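Local coordinates for protein methyl-coenzyme M reductase subunit beta (Methanosarcina barkeri, PDB 1E6Y) that forms part of the nickel enzyme that makes methane and the coenzyme M–coenzyme B heterodisulfide from methyl-coenzyme M and coenzyme B, the final step of methanogenesis, at residues E230-L235 with H381-A386; G105-I110 with G413-A418; A133-I138 with I151-V156. All coordinates share one frame; numbering follows the deposited sequence.

Contact 1. Residues E230-L235 with H381-A386; sequences ERHQLL and HSRGFA
His232 meets Arg383 with the carbon between its two ring nitrogens: CE1 of His232 lies 3.5 Å from NH1 of Arg383, over one face of the guanidinium. The two side chains run at about a right angle, and the ring and guanidinium planes are 36° apart. On the His232 ring, ND1 donates to OE1 of Gln233 over 2.9 Å, nearly straight at 160° and in the plane of the ring. NE2 bonds to Tyr346 OH, so the rotation of the ring is fixed from two sides. The positive charge of Arg383, itself paired with Asp345, would probably disfavour a second proton on this histidine.

The contact joins helix 228-241 to the loop that precedes helix 387-395. In that loop Arg383 is the centre of an inverse gamma turn, closed by a weak bond from Gly384 N to Ser382 O.

Next comes Gln233. Its chain bends at chi2 (-51°), which turns the amide toward the loop. NE2 of Gln233 donates to the carbonyl O of Arg383 at 2.9 Å, in the amide plane but clearly bent at the hydrogen. NE2 also bonds to Gln216 OE1, while Gln216 NE2 reaches the same Arg383 O. OE1 of Gln233 stands 4.0 Å above the guanidinium plane of Arg383, toward its rim. The amide then slants past Phe385, with NE2 of Gln233 3.5 Å from CZ of the ring. A leucine in its place would probably leave His232 ND1 without its acceptor and Arg383 O with one donor fewer. That same Arg383 O lies over the centre of one face of the Phe385 ring, 3.5 Å above its plane.

Contact 2. Residues G105-I110 with G413-A418; sequences GKSLLI and GDVFGA
Val415 faces strand residues Ser107 and Leu109 from a helical turn closed by a backbone bond within 413-418, in which Gly417 N donates to Gly413 O at 2.9 Å. Both methyls of Val415 lie near Leu108 O, CG2 toward Ser107 and CG1 toward Leu109. CG2 of Val415 is 3.7 Å from Ser107 OG, a buried atom with no hydrogen-bond partner in the model. CG1 of Val415 is 3.6 Å from CB and 3.5 Å from CD1 of Leu109.

The torsion of Leu109 (chi1 171°) sets CG opposite the backbone N and brings CD1 over to the helix. There CD1 of Leu109 also touches Phe416 CE2 at 3.8 Å, approaching the ring aslant. Val415 CG1 lies above one face of the same ring, toward its rim.

Strand 107-111 is an inner strand of an antiparallel sheet, between 98-102 and 41-45. It starts at a classic beta bulge, where Lys106 and Ser107 both face Val102. The last turn of helix 405-416 packs on this sheet, also touching Ala43 and Ser41. Leu108 and Ile110 face the other way, onto helix 78-89.

No hydrogen bond joins the two segments. They meet by the fit of apolar side chains, and this packing leaves one buried hydroxyl, that of Ser107, without a partner.

Contact 3. Residues A133-I138 with I151-V156; sequences AVTQTI and IVKSAV
The peptide carbonyl of Thr135 is the flat group that takes part here, and its O touches Val152 CG1 at 4.1 Å. Farther from the partner helix, the carbonyl O of Ala133 is gripped from opposite faces of its plane, by Thr137 N and by Thr137 OG1, which lies 2.8 Å from Ala133 O.

The segments belong to helices 125-141 and 149-157, consecutive in the chain and packed as a helical hairpin. The axes of the two segments approach to 9.3 Å, with an angle of 145° between their directions. The backbones are nearest at Thr135 and Lys153, where Thr135 CG2 rests 4.0 Å from Lys153 CA.

Thr135 turns its hydroxyl to Val156. OG1 of Thr135 stands opposite the carbonyl carbon (chi1 -59°), which places it 3.6 Å from Val156 CB. Its strong polar partner is Ala131 O, one turn back in its own helix; a weak bond from Trp157 adds to this. Val156 reaches past Thr135 with CG2 to meet Val134 CG1 at 4.1 Å. One turn on, Ile138 and Val152 lie alongside, running opposite ways, with CG2 of Ile138 3.8 Å from CG1 of Val152. Ile49 of helix 46-55 packs on Val134, Ile138 and Val156.

CB of Lys153 points away from the other helix. NZ is held by backbone of another protein chain, with Trp157 of its own helix against it in a cation-pi contact. The interface is thus mostly apolar and built largely from branched side chains. The one hydroxyl that touches across it is satisfied within its own helix.

How the contacts relate
Following the chain from the N terminus, contact 2 opens first, at strand 107-111. Contact 3 opens next and closes soon after, pairing two consecutive helices of the N-terminal family region. Contact 1 then opens on helix 228-241 and closes at 381-386, within the C-terminal family region. Contact 2 closes last, at helix 405-416, so it encloses the other two, which lie in series. Of the three, it alone joins the N-terminal and C-terminal family regions. Contacts 2 and 3 touch: Ile110 CD1 packs on Val134 CG2 at 3.9 Å. Contact 1 lies across the centre of the chain from both, its centre about 31 Å from that of contact 2 and about 42 Å from that of contact 3.

Contact 1. Residues E230-L235 with H381-A386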
loop_
_atom_site.group_PDB
_atom_site.type_symbol
_atom_site.label_atom_id
_atom_site.label_comp_id
_atom_site.label_asym_id
_atom_site.label_seq_id
_atom_site.Cartn_x
_atom_site.Cartn_y
_atom_site.Cartn_z
ATOM N N GLU E 230 -22.698 20.904 -12.787
ATOM C CA GLU E 230 -23.784 20.648 -11.849
ATOM C C GLU E 230 -25.088 20.343 -12.579
ATOM O O GLU E 230 -25.712 19.317 -12.309
ATOM C CB GLU E 230 -23.998 21.814 -10.877
ATOM C CG GLU E 230 -25.131 21.522 -9.891
ATOM C CD GLU E 230 -25.248 22.516 -8.753
ATOM O OE1 GLU E 230 -25.082 23.730 -8.983
ATOM O OE2 GLU E 230 -25.581 22.078 -7.632
ATOM N N ARG E 231 -25.494 21.211 -13.510
ATOM C CA ARG E 231 -26.679 20.904 -14.327
ATOM C C ARG E 231 -26.516 19.549 -15.016
ATOM O O ARG E 231 -27.418 18.728 -15.050
ATOM C CB ARG E 231 -26.898 22.002 -15.375
ATOM C CG ARG E 231 -28.010 21.688 -16.381
ATOM C CD ARG E 231 -28.137 22.774 -17.462
ATOM N NE ARG E 231 -29.362 22.485 -18.221
ATOM C CZ ARG E 231 -29.444 22.005 -19.459
ATOM N NH1 ARG E 231 -30.653 21.767 -19.969
ATOM N NH2 ARG E 231 -28.369 21.760 -20.203
ATOM N N HIS E 232 -25.317 19.312 -15.545
ATOM C CA HIS E 232 -25.008 18.066 -16.249
ATOM C C HIS E 232 -25.300 16.822 -15.405
ATOM O O HIS E 232 -26.003 15.911 -15.853
ATOM C CB HIS E 232 -23.538 18.067 -16.677
ATOM C CG HIS E 232 -23.179 16.947 -17.603
ATOM N ND1 HIS E 232 -22.713 15.728 -17.155
ATOM C CD2 HIS E 232 -23.201 16.866 -18.955
ATOM C CE1 HIS E 232 -22.460 14.948 -18.190
ATOM N NE2 HIS E 232 -22.747 15.614 -19.295
ATOM N N GLN E 233 -24.808 16.807 -14.169
ATOM C CA GLN E 233 -24.986 15.648 -13.298
ATOM C C GLN E 233 -26.410 15.528 -12.758
ATOM O O GLN E 233 -26.936 14.425 -12.619
ATOM C CB GLN E 233 -23.984 15.699 -12.140
ATOM C CG GLN E 233 -22.528 15.566 -12.584
ATOM C CD GLN E 233 -22.300 14.362 -13.480
ATOM O OE1 GLN E 233 -22.008 14.506 -14.666
ATOM N NE2 GLN E 233 -22.450 13.165 -12.921
ATOM N N LEU E 234 -27.052 16.668 -12.523
ATOM C CA LEU E 234 -28.395 16.682 -11.953
ATOM C C LEU E 234 -29.474 16.279 -12.956
ATOM O O LEU E 234 -30.482 15.691 -12.574
ATOM C CB LEU E 234 -28.708 18.059 -11.361
ATOM C CG LEU E 234 -27.926 18.392 -10.087
ATOM C CD1 LEU E 234 -28.316 19.769 -9.586
ATOM C CD2 LEU E 234 -28.200 17.341 -9.025
ATOM N N LEU E 235 -29.247 16.559 -14.237
ATOM C CA LEU E 235 -30.105 16.016 -15.288
ATOM C C LEU E 235 -29.998 14.489 -15.324
ATOM O O LEU E 235 -31.008 13.792 -15.423
ATOM C CB LEU E 235 -29.724 16.603 -16.650
ATOM C CG LEU E 235 -30.189 18.039 -16.918
ATOM C CD1 LEU E 235 -29.507 18.568 -18.165
ATOM C CD2 LEU E 235 -31.703 18.082 -17.073
ATOM N N HIS E 381 -15.282 4.578 -13.610
ATOM C CA HIS E 381 -14.891 5.539 -14.637
ATOM C C HIS E 381 -15.984 6.499 -15.076
ATOM O O HIS E 381 -15.737 7.699 -15.215
ATOM C CB HIS E 381 -14.321 4.795 -15.835
ATOM C CG HIS E 381 -13.292 3.779 -15.456
ATOM N ND1 HIS E 381 -12.017 4.133 -15.060
ATOM C CD2 HIS E 381 -13.398 2.451 -15.238
ATOM C CE1 HIS E 381 -11.391 3.065 -14.609
ATOM N NE2 HIS E 381 -12.203 2.028 -14.705
ATOM N N SER E 382 -17.197 5.984 -15.251
ATOM C CA SER E 382 -18.338 6.829 -15.583
ATOM C C SER E 382 -18.758 7.660 -14.374
ATOM O O SER E 382 -18.632 7.222 -13.229
ATOM C CB SER E 382 -19.515 5.977 -16.063
ATOM O OG SER E 382 -20.649 6.786 -16.336
ATOM N N ARG E 383 -19.230 8.873 -14.638
ATOM C CA ARG E 383 -19.645 9.791 -13.567
ATOM C C ARG E 383 -20.999 9.459 -12.981
ATOM O O ARG E 383 -21.941 10.283 -12.977
ATOM C CB ARG E 383 -19.541 11.217 -14.104
ATOM C CG ARG E 383 -18.118 11.631 -14.457
ATOM C CD ARG E 383 -18.079 13.037 -15.015
ATOM N NE ARG E 383 -18.615 12.997 -16.403
ATOM C CZ ARG E 383 -18.631 14.118 -17.111
ATOM N NH1 ARG E 383 -19.115 13.977 -18.361
ATOM N NH2 ARG E 383 -18.239 15.305 -16.694
ATOM N N GLY E 384 -21.103 8.240 -12.460
ATOM C CA GLY E 384 -22.283 7.831 -11.721
ATOM C C GLY E 384 -23.381 7.204 -12.557
ATOM O O GLY E 384 -24.416 6.824 -12.013
ATOM N N PHE E 385 -23.154 7.050 -13.860
ATOM C CA PHE E 385 -24.218 6.619 -14.769
ATOM C C PHE E 385 -24.223 5.114 -15.039
ATOM O O PHE E 385 -25.127 4.604 -15.705
ATOM C CB PHE E 385 -24.127 7.383 -16.095
ATOM C CG PHE E 385 -24.185 8.879 -15.941
ATOM C CD1 PHE E 385 -23.165 9.683 -16.442
ATOM C CD2 PHE E 385 -25.239 9.482 -15.256
ATOM C CE1 PHE E 385 -23.187 11.067 -16.262
ATOM C CE2 PHE E 385 -25.271 10.867 -15.070
ATOM C CZ PHE E 385 -24.242 11.659 -15.574
ATOM N N ALA E 386 -23.241 4.400 -14.492
ATOM C CA ALA E 386 -23.097 2.971 -14.760
ATOM C C ALA E 386 -23.571 2.101 -13.592
ATOM O O ALA E 386 -24.370 1.182 -13.776
ATOM C CB ALA E 386 -21.642 2.649 -15.102
#

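Contact 2. Residues G105-I110 with G413-A418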
loop_
_atom_site.group_PDB
_atom_site.type_symbol
_atom_site.label_atom_id
_atom_site.label_comp_id
_atom_site.label_asym_id
_atom_site.label_seq_id
_atom_site.Cartn_x
_atom_site.Cartn_y
_atom_site.Cartn_z
ATOM N N GLY E 105 -33.081 -11.002 17.545
ATOM C CA GLY E 105 -31.948 -10.814 18.431
ATOM C C GLY E 105 -30.625 -11.301 17.880
ATOM O O GLY E 105 -29.620 -11.302 18.592
ATOM N N LYS E 106 -30.610 -11.700 16.611
ATOM C CA LYS E 106 -29.381 -12.165 15.980
ATOM C C LYS E 106 -28.479 -11.021 15.529
ATOM O O LYS E 106 -27.276 -11.210 15.353
ATOM C CB LYS E 106 -29.703 -13.076 14.796
ATOM C CG LYS E 106 -30.119 -14.475 15.206
ATOM C CD LYS E 106 -30.470 -15.317 13.994
ATOM C CE LYS E 106 -30.612 -16.784 14.364
ATOM N NZ LYS E 106 -29.315 -17.362 14.834
ATOM N N SER E 107 -29.047 -9.823 15.406
ATOM C CA SER E 107 -28.267 -8.649 15.024
ATOM C C SER E 107 -28.875 -7.347 15.535
ATOM O O SER E 107 -30.026 -7.321 15.977
ATOM C CB SER E 107 -28.113 -8.588 13.502
ATOM O OG SER E 107 -29.358 -8.370 12.866
ATOM N N LEU E 108 -28.071 -6.285 15.530
ATOM C CA LEU E 108 -28.523 -4.957 15.940
ATOM C C LEU E 108 -28.302 -3.942 14.827
ATOM O O LEU E 108 -27.313 -4.014 14.099
ATOM C CB LEU E 108 -27.759 -4.478 17.182
ATOM C CG LEU E 108 -27.871 -5.245 18.499
ATOM C CD1 LEU E 108 -26.941 -4.610 19.525
ATOM C CD2 LEU E 108 -29.311 -5.238 18.999
ATOM N N LEU E 109 -29.221 -2.987 14.716
ATOM C CA LEU E 109 -28.953 -1.731 14.029
ATOM C C LEU E 109 -28.481 -0.722 15.068
ATOM O O LEU E 109 -29.160 -0.495 16.071
ATOM C CB LEU E 109 -30.224 -1.209 13.347
ATOM C CG LEU E 109 -30.192 0.209 12.763
ATOM C CD1 LEU E 109 -29.215 0.286 11.595
ATOM C CD2 LEU E 109 -31.591 0.604 12.313
ATOM N N ILE E 110 -27.277 -0.193 14.880
ATOM C CA ILE E 110 -26.772 0.863 15.750
ATOM C C ILE E 110 -26.604 2.143 14.953
ATOM O O ILE E 110 -25.727 2.239 14.092
ATOM C CB ILE E 110 -25.412 0.490 16.386
ATOM C CG1 ILE E 110 -25.525 -0.839 17.138
ATOM C CG2 ILE E 110 -24.961 1.597 17.345
ATOM C CD1 ILE E 110 -24.230 -1.289 17.768
ATOM N N GLY E 413 -29.041 -6.145 4.271
ATOM C CA GLY E 413 -30.442 -6.119 3.891
ATOM C C GLY E 413 -31.363 -6.248 5.089
ATOM O O GLY E 413 -32.344 -5.516 5.206
ATOM N N ASP E 414 -31.003 -7.137 6.013
ATOM C CA ASP E 414 -31.787 -7.374 7.222
ATOM C C ASP E 414 -31.829 -6.139 8.123
ATOM O O ASP E 414 -32.886 -5.775 8.643
ATOM C CB ASP E 414 -31.203 -8.555 8.011
ATOM C CG ASP E 414 -31.349 -9.885 7.282
ATOM O OD1 ASP E 414 -32.284 -10.034 6.463
ATOM O OD2 ASP E 414 -30.528 -10.790 7.540
ATOM N N VAL E 415 -30.692 -5.457 8.236
ATOM C CA VAL E 415 -30.545 -4.361 9.184
ATOM C C VAL E 415 -30.938 -3.000 8.606
ATOM O O VAL E 415 -31.481 -2.161 9.322
ATOM C CB VAL E 415 -29.096 -4.308 9.734
ATOM C CG1 VAL E 415 -28.887 -3.066 10.577
ATOM C CG2 VAL E 415 -28.813 -5.554 10.564
ATOM N N PHE E 416 -30.716 -2.800 7.309
ATOM C CA PHE E 416 -30.930 -1.493 6.685
ATOM C C PHE E 416 -32.125 -1.453 5.736
ATOM O O PHE E 416 -32.595 -0.375 5.368
ATOM C CB PHE E 416 -29.671 -1.053 5.929
ATOM C CG PHE E 416 -28.509 -0.731 6.823
ATOM C CD1 PHE E 416 -27.504 -1.669 7.048
ATOM C CD2 PHE E 416 -28.426 0.507 7.453
ATOM C CE1 PHE E 416 -26.434 -1.379 7.894
ATOM C CE2 PHE E 416 -27.360 0.806 8.299
ATOM C CZ PHE E 416 -26.361 -0.139 8.519
ATOM N N GLY E 417 -32.624 -2.627 5.355
ATOM C CA GLY E 417 -33.682 -2.699 4.361
ATOM C C GLY E 417 -35.048 -2.232 4.834
ATOM O O GLY E 417 -35.969 -2.085 4.028
ATOM N N ALA E 418 -35.181 -1.994 6.135
ATOM C CA ALA E 418 -36.454 -1.576 6.713
ATOM C C ALA E 418 -36.499 -0.075 6.983
ATOM O O ALA E 418 -37.491 0.434 7.504
ATOM C CB ALA E 418 -36.729 -2.352 7.998
#

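Contact 3. Residues A133-I138 with I151-V156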
loop_
_atom_site.group_PDB
_atom_site.type_symbol
_atom_site.label_atom_id
_atom_site.label_comp_id
_atom_site.label_asym_id
_atom_site.label_seq_id
_atom_site.Cartn_x
_atom_site.Cartn_y
_atom_site.Cartn_z
ATOM N N ALA E 133 -19.242 0.217 22.154
ATOM C CA ALA E 133 -20.443 0.088 22.976
ATOM C C ALA E 133 -20.804 -1.375 23.208
ATOM O O ALA E 133 -21.066 -1.782 24.341
ATOM C CB ALA E 133 -21.604 0.821 22.322
ATOM N N VAL E 134 -20.763 -2.173 22.141
ATOM C CA VAL E 134 -21.020 -3.608 22.240
ATOM C C VAL E 134 -19.957 -4.309 23.090
ATOM O O VAL E 134 -20.288 -5.098 23.974
ATOM C CB VAL E 134 -21.082 -4.262 20.834
ATOM C CG1 VAL E 134 -21.248 -5.769 20.952
ATOM C CG2 VAL E 134 -22.235 -3.677 20.041
ATOM N N THR E 135 -18.691 -3.947 22.882
ATOM C CA THR E 135 -17.581 -4.529 23.639
ATOM C C THR E 135 -17.714 -4.250 25.139
ATOM O O THR E 135 -17.621 -5.171 25.954
ATOM C CB THR E 135 -16.217 -3.990 23.139
ATOM O OG1 THR E 135 -16.056 -4.310 21.751
ATOM C CG2 THR E 135 -15.072 -4.610 23.926
ATOM N N GLN E 136 -17.971 -2.990 25.492
ATOM C CA GLN E 136 -18.160 -2.597 26.887
ATOM C C GLN E 136 -19.379 -3.279 27.514
ATOM O O GLN E 136 -19.318 -3.735 28.661
ATOM C CB GLN E 136 -18.311 -1.077 26.996
ATOM C CG GLN E 136 -18.575 -0.574 28.414
ATOM C CD GLN E 136 -17.358 -0.689 29.319
ATOM O OE1 GLN E 136 -16.303 -0.124 29.030
ATOM N NE2 GLN E 136 -17.514 -1.383 30.442
ATOM N N THR E 137 -20.464 -3.374 26.748
ATOM C CA THR E 137 -21.702 -3.983 27.228
ATOM C C THR E 137 -21.521 -5.463 27.559
ATOM O O THR E 137 -21.979 -5.928 28.604
ATOM C CB THR E 137 -22.840 -3.820 26.192
ATOM O OG1 THR E 137 -23.142 -2.429 26.029
ATOM C CG2 THR E 137 -24.103 -4.556 26.648
ATOM N N ILE E 138 -20.811 -6.185 26.695
ATOM C CA ILE E 138 -20.556 -7.607 26.914
ATOM C C ILE E 138 -19.607 -7.823 28.092
ATOM O O ILE E 138 -19.828 -8.705 28.925
ATOM C CB ILE E 138 -19.974 -8.274 25.644
ATOM C CG1 ILE E 138 -21.020 -8.258 24.526
ATOM C CG2 ILE E 138 -19.543 -9.706 25.943
ATOM C CD1 ILE E 138 -20.535 -8.847 23.219
ATOM N N ILE E 151 -10.189 -11.358 24.227
ATOM C CA ILE E 151 -11.045 -12.297 23.507
ATOM C C ILE E 151 -12.418 -11.681 23.221
ATOM O O ILE E 151 -12.936 -11.797 22.108
ATOM C CB ILE E 151 -11.224 -13.619 24.308
ATOM C CG1 ILE E 151 -9.863 -14.287 24.541
ATOM C CG2 ILE E 151 -12.159 -14.569 23.569
ATOM C CD1 ILE E 151 -9.136 -14.688 23.268
ATOM N N VAL E 152 -12.987 -10.997 24.211
ATOM C CA VAL E 152 -14.258 -10.301 24.021
ATOM C C VAL E 152 -14.104 -9.188 22.984
ATOM O O VAL E 152 -14.915 -9.066 22.064
ATOM C CB VAL E 152 -14.774 -9.695 25.349
ATOM C CG1 VAL E 152 -15.996 -8.819 25.091
ATOM C CG2 VAL E 152 -15.128 -10.806 26.323
ATOM N N LYS E 153 -13.005 -8.446 23.085
ATOM C CA LYS E 153 -12.747 -7.323 22.194
ATOM C C LYS E 153 -12.659 -7.771 20.738
ATOM O O LYS E 153 -13.312 -7.196 19.871
ATOM C CB LYS E 153 -11.450 -6.619 22.602
ATOM C CG LYS E 153 -11.273 -5.241 21.992
ATOM C CD LYS E 153 -10.460 -5.303 20.718
ATOM C CE LYS E 153 -10.254 -3.923 20.133
ATOM N NZ LYS E 153 -9.374 -3.975 18.939
ATOM N N SER E 154 -11.895 -8.831 20.488
ATOM C CA SER E 154 -11.685 -9.314 19.128
ATOM C C SER E 154 -12.863 -10.090 18.556
ATOM O O SER E 154 -12.982 -10.223 17.338
ATOM C CB SER E 154 -10.426 -10.173 19.053
ATOM O OG SER E 154 -9.287 -9.347 18.903
ATOM N N ALA E 155 -13.732 -10.602 19.426
ATOM C CA ALA E 155 -14.988 -11.193 18.969
ATOM C C ALA E 155 -15.800 -10.134 18.229
ATOM O O ALA E 155 -16.475 -10.433 17.244
ATOM C CB ALA E 155 -15.783 -11.738 20.150
ATOM N N VAL E 156 -15.639 -8.882 18.652
ATOM C CA VAL E 156 -16.343 -7.754 18.052
ATOM C C VAL E 156 -15.513 -7.085 16.950
ATOM O O VAL E 156 -15.994 -6.901 15.831
ATOM C CB VAL E 156 -16.711 -6.696 19.128
ATOM C CG1 VAL E 156 -17.520 -5.566 18.508
ATOM C CG2 VAL E 156 -17.495 -7.346 20.262
#